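Local atomic coordinates of ankyrin repeat domain-containing protein EMB506, chloroplastic (Arabidopsis thaliana, PDB entry 6JD6), a protein that takes part in the initial differentiation of the proplastid during embryo development, is required for correct leaf margins and acts as a molecular condensate scaffold. Residues Leu88-Pro91 and Glu92-Val95; Val160-His163 and Leu164-Gly168; Val206-Asn209 and Glu210-Pro214. One frame throughout, in Å; residues are numbered along the deposited sequence.

Interaction 1: residues Leu88-Pro91 and Glu92-Val95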
loop_
_atom_site.group_PDB
_atom_site.type_symbol
_atom_site.label_atom_id
_atom_site.label_comp_id
_atom_site.label_asym_id
_atom_site.label_seq_id
_atom_site.Cartn_x
_atom_site.Cartn_y
_atom_site.Cartn_z
ATOM N N LEU A 88 -11.189 -34.351 -2.819
ATOM C CA LEU A 88 -12.052 -33.619 -1.900
ATOM C C LEU A 88 -13.176 -32.869 -2.611
ATOM O O LEU A 88 -14.146 -32.453 -1.978
ATOM C CB LEU A 88 -11.229 -32.608 -1.092
ATOM C CG LEU A 88 -10.174 -33.149 -0.132
ATOM C CD1 LEU A 88 -9.251 -32.036 0.332
ATOM C CD2 LEU A 88 -10.844 -33.823 1.054
ATOM N N LEU A 89 -13.046 -32.695 -3.922
ATOM C CA LEU A 89 -13.948 -31.814 -4.661
ATOM C C LEU A 89 -15.243 -32.483 -5.113
ATOM O O LEU A 89 -15.289 -33.687 -5.356
ATOM C CB LEU A 89 -13.236 -31.214 -5.877
ATOM C CG LEU A 89 -11.986 -30.371 -5.619
ATOM C CD1 LEU A 89 -11.421 -29.843 -6.927
ATOM C CD2 LEU A 89 -12.292 -29.222 -4.675
ATOM N N GLU A 90 -16.296 -31.679 -5.225
ATOM C CA GLU A 90 -17.531 -32.105 -5.870
ATOM C C GLU A 90 -17.246 -32.246 -7.363
ATOM O O GLU A 90 -16.296 -31.644 -7.866
ATOM C CB GLU A 90 -18.617 -31.051 -5.643
ATOM C CG GLU A 90 -18.887 -30.738 -4.180
ATOM C CD GLU A 90 -19.631 -31.855 -3.481
ATOM O OE1 GLU A 90 -20.728 -32.221 -3.954
ATOM O OE2 GLU A 90 -19.116 -32.374 -2.467
ATOM N N PRO A 91 -18.057 -33.045 -8.079
ATOM C CA PRO A 91 -17.864 -33.188 -9.529
ATOM C C PRO A 91 -17.893 -31.842 -10.266
ATOM O O PRO A 91 -17.101 -31.625 -11.182
ATOM C CB PRO A 91 -19.055 -34.051 -9.952
ATOM C CG PRO A 91 -19.386 -34.848 -8.734
ATOM C CD PRO A 91 -19.129 -33.922 -7.576
ATOM N N GLU A 92 -18.782 -30.949 -9.848
ATOM C CA GLU A 92 -18.936 -29.648 -10.494
ATOM C C GLU A 92 -17.698 -28.779 -10.297
ATOM O O GLU A 92 -17.288 -28.047 -11.199
ATOM C CB GLU A 92 -20.175 -28.924 -9.954
ATOM C CG GLU A 92 -21.498 -29.652 -10.199
ATOM C CD GLU A 92 -21.688 -30.871 -9.307
ATOM O OE1 GLU A 92 -22.169 -31.908 -9.813
ATOM O OE2 GLU A 92 -21.360 -30.792 -8.102
ATOM N N GLU A 93 -17.110 -28.860 -9.108
ATOM C CA GLU A 93 -15.899 -28.114 -8.803
ATOM C C GLU A 93 -14.724 -28.666 -9.603
ATOM O O GLU A 93 -13.882 -27.914 -10.090
ATOM C CB GLU A 93 -15.610 -28.175 -7.303
ATOM C CG GLU A 93 -16.681 -27.510 -6.452
ATOM C CD GLU A 93 -16.573 -27.873 -4.984
ATOM O OE1 GLU A 93 -15.981 -28.926 -4.670
ATOM O OE2 GLU A 93 -17.082 -27.109 -4.143
ATOM N N ARG A 94 -14.687 -29.987 -9.741
ATOM C CA ARG A 94 -13.657 -30.673 -10.511
ATOM C C ARG A 94 -13.655 -30.233 -11.973
ATOM O O ARG A 94 -12.596 -30.012 -12.563
ATOM C CB ARG A 94 -13.870 -32.185 -10.432
ATOM C CG ARG A 94 -12.721 -32.963 -9.816
ATOM C CD ARG A 94 -11.583 -33.150 -10.804
ATOM N NE ARG A 94 -10.969 -34.472 -10.680
ATOM C CZ ARG A 94 -10.052 -34.952 -11.515
ATOM N NH1 ARG A 94 -9.639 -34.218 -12.541
ATOM N NH2 ARG A 94 -9.551 -36.167 -11.327
ATOM N N VAL A 95 -14.844 -30.116 -12.557
ATOM C CA VAL A 95 -14.967 -29.692 -13.949
ATOM C C VAL A 95 -14.380 -28.292 -14.160
ATOM O O VAL A 95 -13.654 -28.056 -15.123
ATOM C CB VAL A 95 -16.432 -29.742 -14.434
ATOM C CG1 VAL A 95 -16.575 -29.046 -15.780
ATOM C CG2 VAL A 95 -16.917 -31.186 -14.523
#
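With CG beside its own backbone N (chi1 -64°) and an extended chain beyond it (chi2 166°), Glu93 carries its carboxylate back along the first turn of the helix to the amide of Glu90. Glu90 bends at its second torsion instead, and its carboxylate is led away from the turn. The result illustrates how a side chain can close the start of a helix: Glu90 occupies the N-cap, and its backbone N donates to Glu93 OE1 over 2.8 Å along a nearly straight path (163° at the hydrogen), meeting the oxygen from above the carboxylate plane. This is one half of a capping box, the half that runs from the third helical residue to the N-cap amide. The two acidic groups stand almost at right angles, and the aliphatic CG of Glu90 lies 3.5 Å from Glu93 OE1. On the other flank Leu89 sets its CD2 3.7 Å from the same OE1, so one carboxylate oxygen is gripped by an amide and bordered by carbon. Glu90 OE1 and Glu92 OE2 come within 4.4 Å, a like-charged pair that would probably be mildly unfavourable at this exposed corner. Regular helical bonding starts here, Arg94 N reaching Glu90 O at 3.0 Å and Val95 N reaching Pro91 O at 3.0 Å. The turn opens helix 91-99, just after the loop from helix 76-86; Arg94 NH2 bridges back to Glu86 at the end of that earlier helix, while Leu89 and Glu93 pack on an apolar side chain of another protein's chain.

Interaction 2: residues Val160-His163 and Leu164-Gly168. With SO4 (sulfate ion), chain I.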
loop_
_atom_site.group_PDB
_atom_site.type_symbol
_atom_site.label_atom_id
_atom_site.label_comp_id
_atom_site.label_asym_id
_atom_site.label_seq_id
_atom_site.Cartn_x
_atom_site.Cartn_y
_atom_site.Cartn_z
ATOM N N VAL A 160 10.025 -7.239 -3.953
ATOM C CA VAL A 160 9.080 -7.334 -5.060
ATOM C C VAL A 160 9.297 -6.173 -6.032
ATOM O O VAL A 160 9.284 -6.358 -7.252
ATOM C CB VAL A 160 7.624 -7.329 -4.544
ATOM C CG1 VAL A 160 6.640 -7.200 -5.694
ATOM C CG2 VAL A 160 7.347 -8.595 -3.739
ATOM N N ILE A 161 9.511 -4.981 -5.479
ATOM C CA ILE A 161 9.803 -3.793 -6.276
ATOM C C ILE A 161 10.982 -4.016 -7.220
ATOM O O ILE A 161 10.863 -3.814 -8.429
ATOM C CB ILE A 161 10.091 -2.579 -5.373
ATOM C CG1 ILE A 161 8.816 -2.161 -4.639
ATOM C CG2 ILE A 161 10.658 -1.421 -6.194
ATOM C CD1 ILE A 161 9.065 -1.333 -3.389
ATOM N N SER A 162 12.111 -4.453 -6.673
ATOM C CA SER A 162 13.308 -4.655 -7.479
ATOM C C SER A 162 13.123 -5.773 -8.507
ATOM O O SER A 162 13.683 -5.713 -9.601
ATOM C CB SER A 162 14.522 -4.936 -6.592
ATOM O OG SER A 162 14.380 -6.166 -5.908
ATOM N N HIS A 163 12.337 -6.787 -8.153
ATOM C CA HIS A 163 12.030 -7.870 -9.082
ATOM C C HIS A 163 11.263 -7.349 -10.293
ATOM O O HIS A 163 11.607 -7.655 -11.432
ATOM C CB HIS A 163 11.213 -8.970 -8.394
ATOM C CG HIS A 163 10.771 -10.058 -9.323
ATOM N ND1 HIS A 163 11.574 -11.127 -9.655
ATOM C CD2 HIS A 163 9.614 -10.233 -10.006
ATOM C CE1 HIS A 163 10.932 -11.917 -10.496
ATOM N NE2 HIS A 163 9.739 -11.397 -10.726
ATOM N N LEU A 164 10.221 -6.564 -10.033
ATOM C CA LEU A 164 9.402 -5.969 -11.088
ATOM C C LEU A 164 10.225 -5.092 -12.026
ATOM O O LEU A 164 10.066 -5.159 -13.244
ATOM C CB LEU A 164 8.264 -5.145 -10.480
ATOM C CG LEU A 164 7.104 -5.928 -9.859
ATOM C CD1 LEU A 164 6.159 -4.990 -9.118
ATOM C CD2 LEU A 164 6.362 -6.699 -10.935
ATOM N N LEU A 165 11.103 -4.273 -11.454
ATOM C CA LEU A 165 11.964 -3.398 -12.247
ATOM C C LEU A 165 12.910 -4.198 -13.130
ATOM O O LEU A 165 13.137 -3.843 -14.286
ATOM C CB LEU A 165 12.754 -2.447 -11.345
ATOM C CG LEU A 165 11.919 -1.360 -10.662
ATOM C CD1 LEU A 165 12.743 -0.582 -9.648
ATOM C CD2 LEU A 165 11.330 -0.420 -11.699
ATOM N N ARG A 166 13.462 -5.281 -12.588
ATOM C CA ARG A 166 14.351 -6.134 -13.370
ATOM C C ARG A 166 13.586 -6.813 -14.499
ATOM O O ARG A 166 14.144 -7.077 -15.561
ATOM C CB ARG A 166 15.047 -7.175 -12.489
ATOM C CG ARG A 166 16.178 -6.610 -11.640
ATOM C CD ARG A 166 16.994 -7.718 -10.982
ATOM N NE ARG A 166 16.175 -8.560 -10.113
ATOM C CZ ARG A 166 15.905 -8.283 -8.842
ATOM N NH1 ARG A 166 16.387 -7.182 -8.285
ATOM N NH2 ARG A 166 15.151 -9.105 -8.125
ATOM N N LYS A 167 12.302 -7.078 -14.270
ATOM C CA LYS A 167 11.455 -7.687 -15.293
ATOM C C LYS A 167 10.912 -6.692 -16.326
ATOM O O LYS A 167 10.214 -7.083 -17.262
ATOM C CB LYS A 167 10.307 -8.475 -14.658
ATOM C CG LYS A 167 10.602 -9.957 -14.549
ATOM C CD LYS A 167 9.332 -10.779 -14.439
ATOM C CE LYS A 167 9.603 -12.220 -14.842
ATOM N NZ LYS A 167 10.830 -12.745 -14.178
ATOM N N GLY A 168 11.229 -5.412 -16.155
ATOM C CA GLY A 168 10.873 -4.412 -17.145
ATOM C C GLY A 168 9.618 -3.611 -16.847
ATOM O O GLY A 168 9.076 -2.957 -17.737
HETATM S S SO4 I . 14.810 -12.339 -10.098
HETATM O O1 SO4 I . 16.221 -12.678 -9.930
HETATM O O2 SO4 I . 14.689 -11.176 -10.973
HETATM O O3 SO4 I . 14.111 -13.474 -10.695
HETATM O O4 SO4 I . 14.223 -12.033 -8.797
HETATM O O HOH W 1 14.196 -9.071 -5.657
#
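Arg166 folds back over Ser162 and His163, its guanidinium presenting one face to Ser162 O and to His163 CA, while its edge is turned to a sulfate. The bend at its third torsion (chi3 -59°) folds the guanidinium back over Ser162 O; nearer the backbone, Arg166 CG lies 3.3 Å from Ser162 O. Arg166 NE then donates to sulfate O2 at 3.1 Å and Arg166 NH2 to sulfate O4 at 3.1 Å. The His163 ring meets the same ion by its edge, His163 ND1 donating to sulfate O4 at 2.9 Å, so O4 is shared by imidazole and guanidinium. Since His163 NE2 is also bonded to Asp129, the ring is consistent with a protonated imidazole. The sulfate, probably from the crystallisation liquor, is thus held by two residues three apart on the helix. Arg166 NH1 makes a weak bond to Ser162 OG, and a water accepts from Arg166 NH2 at 2.6 Å while also bonding to Ser162 OG. Lys167 runs beside His163, pointing the same way, with Lys167 CD 3.8 Å from His163 NE2. Gly168, with positive phi, ends the helix in a Schellman motif. The buried face is apolar: Val160 and Leu164 lie side by side, as do Ile161 and Leu165. This is the second helix of the curated ANK 2 repeat. Val160 and Leu164 pack on Met128 of helix 125-133, Ile161 and Leu165 on helices 148-154 and 191-199.

Interaction 3: residues Val206-Asn209 and Glu210-Pro214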
loop_
_atom_site.group_PDB
_atom_site.type_symbol
_atom_site.label_atom_id
_atom_site.label_comp_id
_atom_site.label_asym_id
_atom_site.label_seq_id
_atom_site.Cartn_x
_atom_site.Cartn_y
_atom_site.Cartn_z
ATOM N N VAL A 206 9.104 14.983 -11.469
ATOM C CA VAL A 206 7.740 14.725 -11.907
ATOM C C VAL A 206 6.734 15.375 -10.949
ATOM O O VAL A 206 6.871 15.289 -9.729
ATOM C CB VAL A 206 7.475 13.205 -12.081
ATOM C CG1 VAL A 206 7.751 12.450 -10.785
ATOM C CG2 VAL A 206 6.055 12.953 -12.577
ATOM N N ALA A 207 5.744 16.057 -11.512
ATOM C CA ALA A 207 4.743 16.761 -10.719
ATOM C C ALA A 207 3.394 16.053 -10.827
ATOM O O ALA A 207 2.999 15.639 -11.914
ATOM C CB ALA A 207 4.624 18.213 -11.190
ATOM N N ASP A 208 2.694 15.907 -9.706
ATOM C CA ASP A 208 1.381 15.270 -9.731
ATOM C C ASP A 208 0.304 16.267 -10.163
ATOM O O ASP A 208 0.624 17.341 -10.675
ATOM C CB ASP A 208 1.052 14.597 -8.385
ATOM C CG ASP A 208 0.708 15.591 -7.280
ATOM O OD1 ASP A 208 0.817 16.818 -7.484
ATOM O OD2 ASP A 208 0.336 15.124 -6.180
ATOM N N ASN A 209 -0.964 15.920 -9.950
ATOM C CA ASN A 209 -2.070 16.772 -10.387
ATOM C C ASN A 209 -2.089 18.129 -9.695
ATOM O O ASN A 209 -2.650 19.087 -10.217
ATOM C CB ASN A 209 -3.420 16.073 -10.177
ATOM C CG ASN A 209 -3.632 14.899 -11.122
ATOM O OD1 ASN A 209 -2.885 14.708 -12.083
ATOM N ND2 ASN A 209 -4.678 14.120 -10.863
ATOM N N GLU A 210 -1.480 18.210 -8.518
ATOM C CA GLU A 210 -1.463 19.456 -7.762
ATOM C C GLU A 210 -0.092 20.137 -7.788
ATOM O O GLU A 210 0.169 21.041 -6.999
ATOM C CB GLU A 210 -1.911 19.210 -6.316
ATOM C CG GLU A 210 -3.381 18.815 -6.179
ATOM C CD GLU A 210 -3.765 18.437 -4.751
ATOM O OE1 GLU A 210 -3.479 17.293 -4.338
ATOM O OE2 GLU A 210 -4.356 19.285 -4.043
ATOM N N GLY A 211 0.782 19.692 -8.688
ATOM C CA GLY A 211 2.106 20.280 -8.823
ATOM C C GLY A 211 3.108 19.845 -7.767
ATOM O O GLY A 211 4.174 20.440 -7.636
ATOM N N TRP A 212 2.773 18.810 -7.005
ATOM C CA TRP A 212 3.686 18.301 -5.982
ATOM C C TRP A 212 4.754 17.402 -6.596
ATOM O O TRP A 212 4.441 16.497 -7.373
ATOM C CB TRP A 212 2.916 17.537 -4.899
ATOM C CG TRP A 212 2.283 18.427 -3.873
ATOM C CD1 TRP A 212 1.397 19.446 -4.100
ATOM C CD2 TRP A 212 2.479 18.373 -2.454
ATOM N NE1 TRP A 212 1.037 20.032 -2.909
ATOM C CE2 TRP A 212 1.686 19.391 -1.883
ATOM C CE3 TRP A 212 3.250 17.561 -1.611
ATOM C CZ2 TRP A 212 1.642 19.623 -0.507
ATOM C CZ3 TRP A 212 3.206 17.790 -0.245
ATOM C CH2 TRP A 212 2.404 18.812 0.293
ATOM N N THR A 213 6.013 17.660 -6.244
ATOM C CA THR A 213 7.137 16.848 -6.703
ATOM C C THR A 213 7.614 15.930 -5.572
ATOM O O THR A 213 7.194 16.094 -4.425
ATOM C CB THR A 213 8.311 17.739 -7.165
ATOM O OG1 THR A 213 8.857 18.429 -6.037
ATOM C CG2 THR A 213 7.852 18.746 -8.215
ATOM N N PRO A 214 8.488 14.955 -5.883
ATOM C CA PRO A 214 9.054 14.137 -4.801
ATOM C C PRO A 214 9.765 14.957 -3.717
ATOM O O PRO A 214 9.716 14.572 -2.545
ATOM C CB PRO A 214 10.056 13.240 -5.536
ATOM C CG PRO A 214 9.470 13.088 -6.892
ATOM C CD PRO A 214 8.843 14.420 -7.214
HETATM O O HOH W 2 -1.068 16.753 -4.384
#
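Asp208 and Trp212 lie side by side, pointing the same way, in the hairpin loop, or finger, that joins curated ankyrin repeats ANK 3 and ANK 4. Asp208 OD1 takes two backbone amides, Trp212 N at 2.8 Å and Glu210 N at 2.9 Å, which arrive from opposite faces of the carboxylate plane; the second of these forms an Asx turn. Having CG wedged between the backbone N and the carbonyl carbon (chi1 74°) holds the carboxylate over the bend. The backbone closes the same loop: Asp208 to Gly211 is a type I turn, Gly211 N reaching Asp208 O, and Asp208 N bonds to Trp212 O at 3.0 Å, an oxygen that also accepts from His183 NE2. Replacing Asp208 with an alanine would probably leave the amides of Glu210 and Trp212 without their shared acceptor and let the finger tip flex. Further out, a water sits 2.8 Å from Asp208 OD2, on the side of Glu210. OD2 is also bonded to an aromatic side chain of another protein's chain, whose backbone holds the Glu210 carboxylate, so the finger belongs to the interface. Toward the helical stack, the Trp212 ring meets His216, and Thr213, the N-cap of helix 214-220, uses its hydroxyl to cap a backbone N just past Pro214. Where the two arms converge, the CA-H of Thr213 points at Val206 O, the two heavy atoms 3.4 Å apart.

In the fold
Interactions 1 and 3 show one principle at different places in an elongated chain: polar backbone groups at a helix start or loop are satisfied by side chains a few residues away. In interaction 2, side chains a turn apart share an anion instead. It lies between the others, its centre about 37 Å from that of interaction 1 and about 24 Å from that of interaction 3. The outer two are on opposite sides of the chain's centre, about 52 Å between centres, yet both touch the chain of another protein, whereas interaction 2 does not. Interactions 2 and 3 belong to the ankyrin stack; their nearest atoms are about 13 Å apart. Each lies near a sulfate, that of interaction 3 about 4 Å from the Ala207 side chain.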